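Local coordinates for protein methionine gamma-lyase (Trichomonas vaginalis, PDB 1E5E) that belongs to the Cys/Met metabolism family of pyridoxal-phosphate-dependent enzymes and assembles from four copies of its chain, at residues A[77-83]-A[220-226]; A[92-96]-A[231-237]; A[61-67]-A[245-251]. All blocks are in the same frame, centred on the assembly; numbering follows the deposited sequence.

Contact 1 of 3, residues A[77-83]-A[220-226]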
loop_
_atom_site.group_PDB
_atom_site.type_symbol
_atom_site.label_atom_id
_atom_site.label_comp_id
_atom_site.label_asym_id
_atom_site.label_seq_id
_atom_site.Cartn_x
_atom_site.Cartn_y
_atom_site.Cartn_z
ATOM N N THR A 77 2.559 5.503 29.288
ATOM C CA THR A 77 3.835 4.845 29.549
ATOM C C THR A 77 4.951 5.731 29.010
ATOM O O THR A 77 4.626 6.546 28.132
ATOM C CB THR A 77 3.909 3.457 28.911
ATOM O OG1 THR A 77 3.692 3.581 27.506
ATOM C CG2 THR A 77 2.874 2.517 29.547
ATOM N N GLU A 78 6.194 5.587 29.434
ATOM C CA GLU A 78 7.213 6.457 28.829
ATOM C C GLU A 78 7.430 6.112 27.346
ATOM O O GLU A 78 7.869 6.964 26.577
ATOM C CB GLU A 78 8.575 6.227 29.526
ATOM C CG GLU A 78 8.442 6.651 31.003
ATOM C CD GLU A 78 9.715 6.441 31.806
ATOM O OE1 GLU A 78 10.640 5.703 31.432
ATOM O OE2 GLU A 78 9.781 7.048 32.901
ATOM N N ALA A 79 7.304 4.847 26.963
ATOM C CA ALA A 79 7.715 4.438 25.631
ATOM C C ALA A 79 6.786 3.333 25.141
ATOM O O ALA A 79 6.016 2.768 25.926
ATOM C CB ALA A 79 9.176 3.979 25.654
ATOM N N CYS A 80 6.965 2.999 23.885
ATOM C CA CYS A 80 6.226 1.925 23.235
ATOM C C CYS A 80 7.077 1.417 22.080
ATOM O O CYS A 80 7.764 2.134 21.349
ATOM C CB CYS A 80 4.851 2.466 22.754
ATOM S SG CYS A 80 4.003 1.301 21.654
ATOM N N VAL A 81 7.091 0.124 21.869
ATOM C CA VAL A 81 7.782 -0.599 20.811
ATOM C C VAL A 81 6.710 -1.359 20.013
ATOM O O VAL A 81 5.920 -2.068 20.637
ATOM C CB VAL A 81 8.782 -1.589 21.411
ATOM C CG1 VAL A 81 9.442 -2.470 20.348
ATOM C CG2 VAL A 81 9.855 -0.862 22.221
ATOM N N ALA A 82 6.627 -1.146 18.715
ATOM C CA ALA A 82 5.662 -1.864 17.887
ATOM C C ALA A 82 6.277 -3.110 17.306
ATOM O O ALA A 82 7.496 -3.127 17.174
ATOM C CB ALA A 82 5.136 -1.021 16.693
ATOM N N THR A 83 5.513 -4.147 17.029
ATOM C CA THR A 83 6.052 -5.369 16.491
ATOM C C THR A 83 5.101 -5.867 15.391
ATOM O O THR A 83 4.044 -5.265 15.140
ATOM C CB THR A 83 6.196 -6.516 17.509
ATOM O OG1 THR A 83 4.866 -6.861 17.889
ATOM C CG2 THR A 83 7.020 -6.135 18.739
ATOM N N GLY A 220 1.749 -6.043 16.889
ATOM C CA GLY A 220 1.782 -6.033 18.355
ATOM C C GLY A 220 2.367 -4.714 18.879
ATOM O O GLY A 220 3.008 -3.941 18.160
ATOM N N LEU A 221 2.102 -4.430 20.158
ATOM C CA LEU A 221 2.679 -3.297 20.866
ATOM C C LEU A 221 3.121 -3.642 22.272
ATOM O O LEU A 221 2.549 -4.462 22.974
ATOM C CB LEU A 221 1.660 -2.135 20.988
ATOM C CG LEU A 221 1.085 -1.621 19.651
ATOM C CD1 LEU A 221 -0.350 -1.129 19.806
ATOM C CD2 LEU A 221 1.972 -0.557 19.002
ATOM N N ILE A 222 4.197 -2.993 22.719
ATOM C CA ILE A 222 4.787 -3.154 24.002
ATOM C C ILE A 222 4.892 -1.781 24.641
ATOM O O ILE A 222 5.330 -0.902 23.880
ATOM C CB ILE A 222 6.208 -3.737 23.935
ATOM C CG1 ILE A 222 6.238 -5.066 23.184
ATOM C CG2 ILE A 222 6.748 -3.882 25.369
ATOM C CD1 ILE A 222 7.637 -5.487 22.770
ATOM N N CYS A 223 4.336 -1.579 25.842
ATOM C CA CYS A 223 4.341 -0.218 26.388
ATOM C C CYS A 223 4.936 -0.240 27.811
ATOM O O CYS A 223 4.547 -1.148 28.580
ATOM C CB CYS A 223 2.909 0.309 26.545
ATOM S SG CYS A 223 1.931 0.190 25.035
ATOM N N GLY A 224 5.793 0.703 28.130
ATOM C CA GLY A 224 6.393 0.655 29.476
ATOM C C GLY A 224 7.497 1.716 29.567
ATOM O O GLY A 224 7.504 2.696 28.833
ATOM N N LYS A 225 8.385 1.525 30.519
ATOM C CA LYS A 225 9.485 2.432 30.792
ATOM C C LYS A 225 10.467 2.448 29.626
ATOM O O LYS A 225 10.793 1.400 29.099
ATOM C CB LYS A 225 10.302 1.993 32.025
ATOM C CG LYS A 225 9.530 1.918 33.327
ATOM C CD LYS A 225 9.160 3.319 33.814
ATOM C CE LYS A 225 8.363 3.169 35.123
ATOM N NZ LYS A 225 7.870 4.534 35.502
ATOM N N ALA A 226 11.148 3.562 29.474
ATOM C CA ALA A 226 12.135 3.731 28.406
ATOM C C ALA A 226 13.315 2.796 28.576
ATOM O O ALA A 226 13.815 2.244 27.597
ATOM C CB ALA A 226 12.486 5.225 28.355
#

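Contact 2 of 3, residues A[92-96]-A[231-237]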
loop_
_atom_site.group_PDB
_atom_site.type_symbol
_atom_site.label_atom_id
_atom_site.label_comp_id
_atom_site.label_asym_id
_atom_site.label_seq_id
_atom_site.Cartn_x
_atom_site.Cartn_y
_atom_site.Cartn_z
ATOM N N ALA A 92 9.094 -10.813 22.481
ATOM C CA ALA A 92 10.249 -9.916 22.546
ATOM C C ALA A 92 10.414 -9.404 23.969
ATOM O O ALA A 92 11.530 -9.182 24.433
ATOM C CB ALA A 92 10.103 -8.735 21.587
ATOM N N THR A 93 9.274 -9.184 24.635
ATOM C CA THR A 93 9.277 -8.740 26.015
ATOM C C THR A 93 9.789 -9.853 26.923
ATOM O O THR A 93 10.806 -9.687 27.600
ATOM C CB THR A 93 7.841 -8.332 26.415
ATOM O OG1 THR A 93 7.451 -7.216 25.585
ATOM C CG2 THR A 93 7.733 -8.003 27.893
ATOM N N VAL A 94 9.137 -11.017 26.975
ATOM C CA VAL A 94 9.608 -12.024 27.913
ATOM C C VAL A 94 10.957 -12.602 27.494
ATOM O O VAL A 94 11.677 -12.978 28.426
ATOM C CB VAL A 94 8.612 -13.155 28.217
ATOM C CG1 VAL A 94 7.273 -12.587 28.675
ATOM C CG2 VAL A 94 8.438 -14.103 27.046
ATOM N N LEU A 95 11.390 -12.649 26.233
ATOM C CA LEU A 95 12.708 -13.211 25.910
ATOM C C LEU A 95 13.835 -12.230 26.205
ATOM O O LEU A 95 14.995 -12.642 26.347
ATOM C CB LEU A 95 12.769 -13.761 24.506
ATOM C CG LEU A 95 11.812 -14.930 24.222
ATOM C CD1 LEU A 95 11.866 -15.257 22.735
ATOM C CD2 LEU A 95 12.164 -16.173 25.066
ATOM N N THR A 96 13.532 -10.939 26.354
ATOM C CA THR A 96 14.522 -9.965 26.745
ATOM C C THR A 96 14.766 -10.051 28.261
ATOM O O THR A 96 15.907 -9.981 28.719
ATOM C CB THR A 96 14.050 -8.520 26.474
ATOM O OG1 THR A 96 13.866 -8.383 25.054
ATOM C CG2 THR A 96 15.012 -7.445 26.926
ATOM N N GLN A 231 15.921 -1.897 26.099
ATOM C CA GLN A 231 16.541 -3.219 26.069
ATOM C C GLN A 231 15.754 -4.157 25.152
ATOM O O GLN A 231 16.319 -4.976 24.404
ATOM C CB GLN A 231 16.703 -3.821 27.469
ATOM C CG GLN A 231 17.255 -2.973 28.596
ATOM C CD GLN A 231 17.072 -3.610 29.971
ATOM O OE1 GLN A 231 16.584 -3.003 30.942
ATOM N NE2 GLN A 231 17.428 -4.896 30.060
ATOM N N ILE A 232 14.421 -4.116 25.234
ATOM C CA ILE A 232 13.581 -4.971 24.385
ATOM C C ILE A 232 13.801 -4.682 22.899
ATOM O O ILE A 232 13.891 -5.591 22.075
ATOM C CB ILE A 232 12.072 -4.757 24.705
ATOM C CG1 ILE A 232 11.784 -5.318 26.111
ATOM C CG2 ILE A 232 11.150 -5.360 23.640
ATOM C CD1 ILE A 232 10.410 -4.950 26.660
ATOM N N ARG A 233 13.996 -3.422 22.554
ATOM C CA ARG A 233 14.213 -3.030 21.157
ATOM C C ARG A 233 15.575 -3.514 20.677
ATOM O O ARG A 233 15.673 -4.183 19.651
ATOM C CB ARG A 233 13.932 -1.533 21.034
ATOM C CG ARG A 233 14.493 -0.710 19.941
ATOM C CD ARG A 233 13.764 0.517 19.470
ATOM N NE ARG A 233 12.933 1.283 20.411
ATOM C CZ ARG A 233 11.673 1.592 20.011
ATOM N NH1 ARG A 233 11.259 1.166 18.828
ATOM N NH2 ARG A 233 10.832 2.270 20.799
ATOM N N MET A 234 16.617 -3.393 21.507
ATOM C CA MET A 234 17.953 -3.762 21.097
ATOM C C MET A 234 18.212 -5.250 21.177
ATOM O O MET A 234 19.099 -5.701 20.484
ATOM C CB MET A 234 19.022 -2.977 21.845
ATOM C CG MET A 234 19.018 -1.516 21.379
ATOM S SD MET A 234 18.584 -1.148 19.667
ATOM C CE MET A 234 20.190 -1.026 18.893
ATOM N N VAL A 235 17.539 -6.011 22.015
ATOM C CA VAL A 235 17.671 -7.450 22.121
ATOM C C VAL A 235 16.454 -8.194 21.589
ATOM O O VAL A 235 16.587 -9.001 20.676
ATOM C CB VAL A 235 17.888 -7.850 23.593
ATOM C CG1 VAL A 235 17.941 -9.356 23.779
ATOM C CG2 VAL A 235 19.182 -7.215 24.116
ATOM N N GLY A 236 15.278 -7.987 22.193
ATOM C CA GLY A 236 14.080 -8.702 21.760
ATOM C C GLY A 236 13.744 -8.524 20.281
ATOM O O GLY A 236 13.283 -9.478 19.635
ATOM N N ILE A 237 13.749 -7.284 19.803
ATOM C CA ILE A 237 13.364 -7.021 18.421
ATOM C C ILE A 237 14.516 -7.263 17.451
ATOM O O ILE A 237 14.402 -8.005 16.492
ATOM C CB ILE A 237 12.868 -5.573 18.242
ATOM C CG1 ILE A 237 11.660 -5.275 19.165
ATOM C CG2 ILE A 237 12.457 -5.336 16.776
ATOM C CD1 ILE A 237 10.560 -6.294 19.048
#

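Contact 3 of 3, residues A[61-67]-A[245-251]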
loop_
_atom_site.group_PDB
_atom_site.type_symbol
_atom_site.label_atom_id
_atom_site.label_comp_id
_atom_site.label_asym_id
_atom_site.label_seq_id
_atom_site.Cartn_x
_atom_site.Cartn_y
_atom_site.Cartn_z
ATOM N N ASN A 61 12.000 3.440 12.721
ATOM C CA ASN A 61 11.499 4.013 11.467
ATOM C C ASN A 61 10.516 5.103 11.866
ATOM O O ASN A 61 9.786 4.978 12.863
ATOM C CB ASN A 61 10.850 2.855 10.691
ATOM C CG ASN A 61 10.161 3.347 9.424
ATOM O OD1 ASN A 61 9.103 3.976 9.496
ATOM N ND2 ASN A 61 10.711 3.084 8.240
ATOM N N PRO A 62 10.539 6.246 11.193
ATOM C CA PRO A 62 9.707 7.385 11.582
ATOM C C PRO A 62 8.218 7.114 11.560
ATOM O O PRO A 62 7.494 7.609 12.422
ATOM C CB PRO A 62 10.113 8.518 10.651
ATOM C CG PRO A 62 11.234 8.035 9.838
ATOM C CD PRO A 62 11.376 6.548 10.023
ATOM N N THR A 63 7.697 6.331 10.604
ATOM C CA THR A 63 6.253 6.023 10.654
ATOM C C THR A 63 5.973 5.159 11.884
ATOM O O THR A 63 4.932 5.252 12.515
ATOM C CB THR A 63 5.851 5.276 9.368
ATOM O OG1 THR A 63 6.033 6.154 8.247
ATOM C CG2 THR A 63 4.447 4.700 9.397
ATOM N N VAL A 64 6.888 4.231 12.202
ATOM C CA VAL A 64 6.662 3.320 13.334
ATOM C C VAL A 64 6.750 4.130 14.641
ATOM O O VAL A 64 5.858 3.925 15.451
ATOM C CB VAL A 64 7.602 2.087 13.320
ATOM C CG1 VAL A 64 7.438 1.192 14.536
ATOM C CG2 VAL A 64 7.356 1.243 12.046
ATOM N N SER A 65 7.681 5.086 14.767
ATOM C CA SER A 65 7.765 5.925 15.912
ATOM C C SER A 65 6.481 6.742 16.062
ATOM O O SER A 65 6.099 6.950 17.202
ATOM C CB SER A 65 8.903 6.977 15.873
ATOM O OG SER A 65 10.090 6.232 15.732
ATOM N N ASN A 66 5.919 7.229 14.967
ATOM C CA ASN A 66 4.672 7.981 15.109
ATOM C C ASN A 66 3.629 7.140 15.842
ATOM O O ASN A 66 3.024 7.565 16.828
ATOM C CB ASN A 66 4.180 8.464 13.733
ATOM C CG ASN A 66 2.889 9.259 13.858
ATOM O OD1 ASN A 66 2.536 9.838 14.889
ATOM N ND2 ASN A 66 2.149 9.284 12.767
ATOM N N LEU A 67 3.306 5.947 15.365
ATOM C CA LEU A 67 2.357 5.074 16.057
ATOM C C LEU A 67 2.779 4.817 17.517
ATOM O O LEU A 67 1.970 4.842 18.426
ATOM C CB LEU A 67 2.410 3.679 15.389
ATOM C CG LEU A 67 1.552 2.596 16.057
ATOM C CD1 LEU A 67 0.104 3.133 16.083
ATOM C CD2 LEU A 67 1.702 1.275 15.296
ATOM N N ILE A 245 7.886 -4.618 12.455
ATOM C CA ILE A 245 6.638 -4.215 11.801
ATOM C C ILE A 245 6.922 -3.504 10.480
ATOM O O ILE A 245 7.824 -2.667 10.379
ATOM C CB ILE A 245 5.757 -3.346 12.694
ATOM C CG1 ILE A 245 4.332 -3.182 12.097
ATOM C CG2 ILE A 245 6.354 -1.966 12.906
ATOM C CD1 ILE A 245 3.418 -2.376 13.033
ATOM N N SER A 246 6.075 -3.724 9.503
ATOM C CA SER A 246 6.099 -3.021 8.224
ATOM C C SER A 246 5.621 -1.587 8.459
ATOM O O SER A 246 4.499 -1.401 8.960
ATOM C CB SER A 246 5.084 -3.629 7.244
ATOM O OG SER A 246 4.820 -2.708 6.166
ATOM N N PRO A 247 6.326 -0.604 7.929
ATOM C CA PRO A 247 5.929 0.782 8.013
ATOM C C PRO A 247 4.567 1.026 7.387
ATOM O O PRO A 247 3.760 1.818 7.884
ATOM C CB PRO A 247 7.039 1.561 7.270
ATOM C CG PRO A 247 8.218 0.636 7.437
ATOM C CD PRO A 247 7.645 -0.766 7.241
ATOM N N HIS A 248 4.226 0.282 6.344
ATOM C CA HIS A 248 2.922 0.395 5.706
ATOM C C HIS A 248 1.848 -0.069 6.682
ATOM O O HIS A 248 0.836 0.581 6.814
ATOM C CB HIS A 248 2.937 -0.430 4.419
ATOM C CG HIS A 248 1.562 -0.761 3.914
ATOM N ND1 HIS A 248 0.904 -1.895 4.404
ATOM C CD2 HIS A 248 0.719 -0.148 3.074
ATOM C CE1 HIS A 248 -0.282 -1.964 3.838
ATOM N NE2 HIS A 248 -0.413 -0.913 3.021
ATOM N N ASP A 249 2.054 -1.114 7.444
ATOM C CA ASP A 249 1.105 -1.628 8.416
ATOM C C ASP A 249 1.035 -0.700 9.618
ATOM O O ASP A 249 -0.066 -0.402 10.089
ATOM C CB ASP A 249 1.461 -3.038 8.873
ATOM C CG ASP A 249 1.159 -4.142 7.903
ATOM O OD1 ASP A 249 1.033 -3.919 6.693
ATOM O OD2 ASP A 249 1.249 -5.329 8.309
ATOM N N ALA A 250 2.183 -0.176 10.064
ATOM C CA ALA A 250 2.125 0.782 11.165
ATOM C C ALA A 250 1.258 1.976 10.763
ATOM O O ALA A 250 0.475 2.489 11.579
ATOM C CB ALA A 250 3.482 1.330 11.556
ATOM N N TRP A 251 1.469 2.474 9.527
ATOM C CA TRP A 251 0.649 3.597 9.065
ATOM C C TRP A 251 -0.832 3.252 9.057
ATOM O O TRP A 251 -1.642 4.114 9.416
ATOM C CB TRP A 251 1.103 3.956 7.627
ATOM C CG TRP A 251 0.441 5.141 6.987
ATOM C CD1 TRP A 251 0.918 6.424 7.020
ATOM C CD2 TRP A 251 -0.714 5.167 6.140
ATOM N NE1 TRP A 251 0.103 7.225 6.239
ATOM C CE2 TRP A 251 -0.878 6.473 5.671
ATOM C CE3 TRP A 251 -1.588 4.179 5.689
ATOM C CZ2 TRP A 251 -1.932 6.863 4.849
ATOM C CZ3 TRP A 251 -2.636 4.520 4.835
ATOM C CH2 TRP A 251 -2.790 5.858 4.436
#

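Contact 1 of 3, residues A[77-83]-A[220-226]
The E78 carboxylate meets the backbone of A226 through OE1, whose anti lone pair takes A226 N at 2.9 Å, with an almost straight N-H...O angle of 176°. A226 N opens helix 226-241, where a negative group would probably be favoured by the helix dipole. The E78 chain, extended beyond CG, spans the gap, while K225 bends at chi2 (-70°) and lays CD beside the carboxylate; K225 NZ stays 4.1 Å from E78 OE2, too far for a salt bridge. The A79 carbonyl is approached on opposite faces of its plane, by G224 N at 3.0 Å and by T77 OG1 at 2.9 Å. E78 and A79 both face G224, a classic beta bulge that precedes a regular antiparallel ladder. Strand 79-83 is an edge strand, within this chain, of the seven-stranded mixed sheet of the large domain of fold-type I PLP enzymes, and strand 220-224 is its antiparallel neighbour. On one face C80, A82, L221 and C223 put small or branched apolar groups under helix 62-75; C80 SG lies 3.8 Å from L221 CD2 and 4.1 Å from C223 SG. On the other, V81 and I222 form a hydrogen-bonded pair beneath helices 86-97 and 226-241, where beta-branched side chains suit extended backbone. With no side chain at G220, T83 OG1 can stand 3.2 Å from G220 CA; chi1 of 66° sets this hydroxyl between its own N and carbonyl carbon, and it is hydrogen-bonded to S85 O.

Contact 2 of 3, residues A[92-96]-A[231-237]
T96 is a knob that enters a hole formed by Q231, I232, V235 and G236. Its two branches divide the work: chi1 of -63° sets OG1 beside the backbone N and CG2 anti to it, and CG2 comes within 3.8 Å of Q231 O while OG1 reaches G236 CA at 3.3 Å. A threonine fits here because one branch is apolar and the other can return to its own helix, where OG1 donates to A92 O nearly in line with the C=O bond; the modelled separation is unusually short, so its exact length is doubtful. One turn earlier, A92 and G236 bring the backbones together, their CA atoms 4.1 Å apart, which the smallest residue types permit. The methyl of A92 touches I237 CD1 at 3.6 Å and I232 CG2 at 4.1 Å. These contacts make a perpendicular helix crossing: the axes of 92-96 and 231-237 pass 8.3 Å apart at 90°, in the helical layer that covers one face of the large-domain sheet. Helix 231-237 widens into a pi-type turn at this point, I237 N bonding to I232 O at 2.8 Å. The longer branch of I232 carries CD1 to T93 OG1, 3.9 Å away, and that hydroxyl is itself held by A89 O. Further out, I232 and T93 both rest on I222 of the sheet, and I237 rests on V81 and T83. Away from the crossing, L95 turns to the second subunit, whose K124 bonds L95 O and whose F125 packs on the L95 side chain.

Contact 3 of 3, residues A[61-67]-A[245-251]
Two capped helix starts, N61 to V64 and I245 to P247, lie side by side, helices 62-67 and 247-251 running in roughly the same direction, 30° apart and 8.5 Å between axes. N61 is the N-cap of the first: OD1 accepts T63 N at 3.0 Å. With CG anti to the backbone N (chi1 174°), the N61 side chain runs across that of P247 at about a right angle, and ND2 comes 3.6 Å from P247 CG while bonding to Y30 O and T57 OG1. P62 and P247 each follow a cap, where a missing N-H costs no helix bond. T63 uses both branches: OG1 bonds Y30 N, and CG2 sits 3.3 Å from P247 O and 3.9 Å from W251 CB. Next to it V64 and I245 lie alongside one another, pointing opposite ways, V64 CG2 pressing tightly on I245 CG2 at 3.5 Å, and both side chains rest on A82 of the sheet. The small A250 lets the helices close up; its CB faces V64 CG2 at 3.9 Å and L67 CD2 at 4.1 Å. S246 is the N-cap of the second helix, with weak bonds from H248 N and D249 N, and its OG also bonds D249 OD1 of the second subunit. Within the chain, D249 OD1 accepts H248 ND1 in the ring plane, which may steady that imidazole as it stacks on H248 of the second subunit. Both helix starts pack on the A82 face of the fold-type I large-domain sheet, with S246, H248 and D249 at the boundary to the second subunit.

How the contacts relate
All three contacts are largely buried, though contact 1 has an exposed end at its bulge and contact 2 is exposed at Q231 and partly so at T96 and V235. They stack in layers. Contact 1 is the sheet, held chiefly by backbone hydrogen bonds, whereas contacts 2 and 3 show no clear hydrogen bond across and depend on shape. Both strands of contact 1 run on into the helices of contact 2, which cover the V81 and I222 face; helix 62-75 of contact 3 precedes strand 79-83 and covers the A82 face. R233 links contact 2 to C80 O, probably by a hydrogen bond. Contacts 2 and 3 do not touch, but each meets the second subunit.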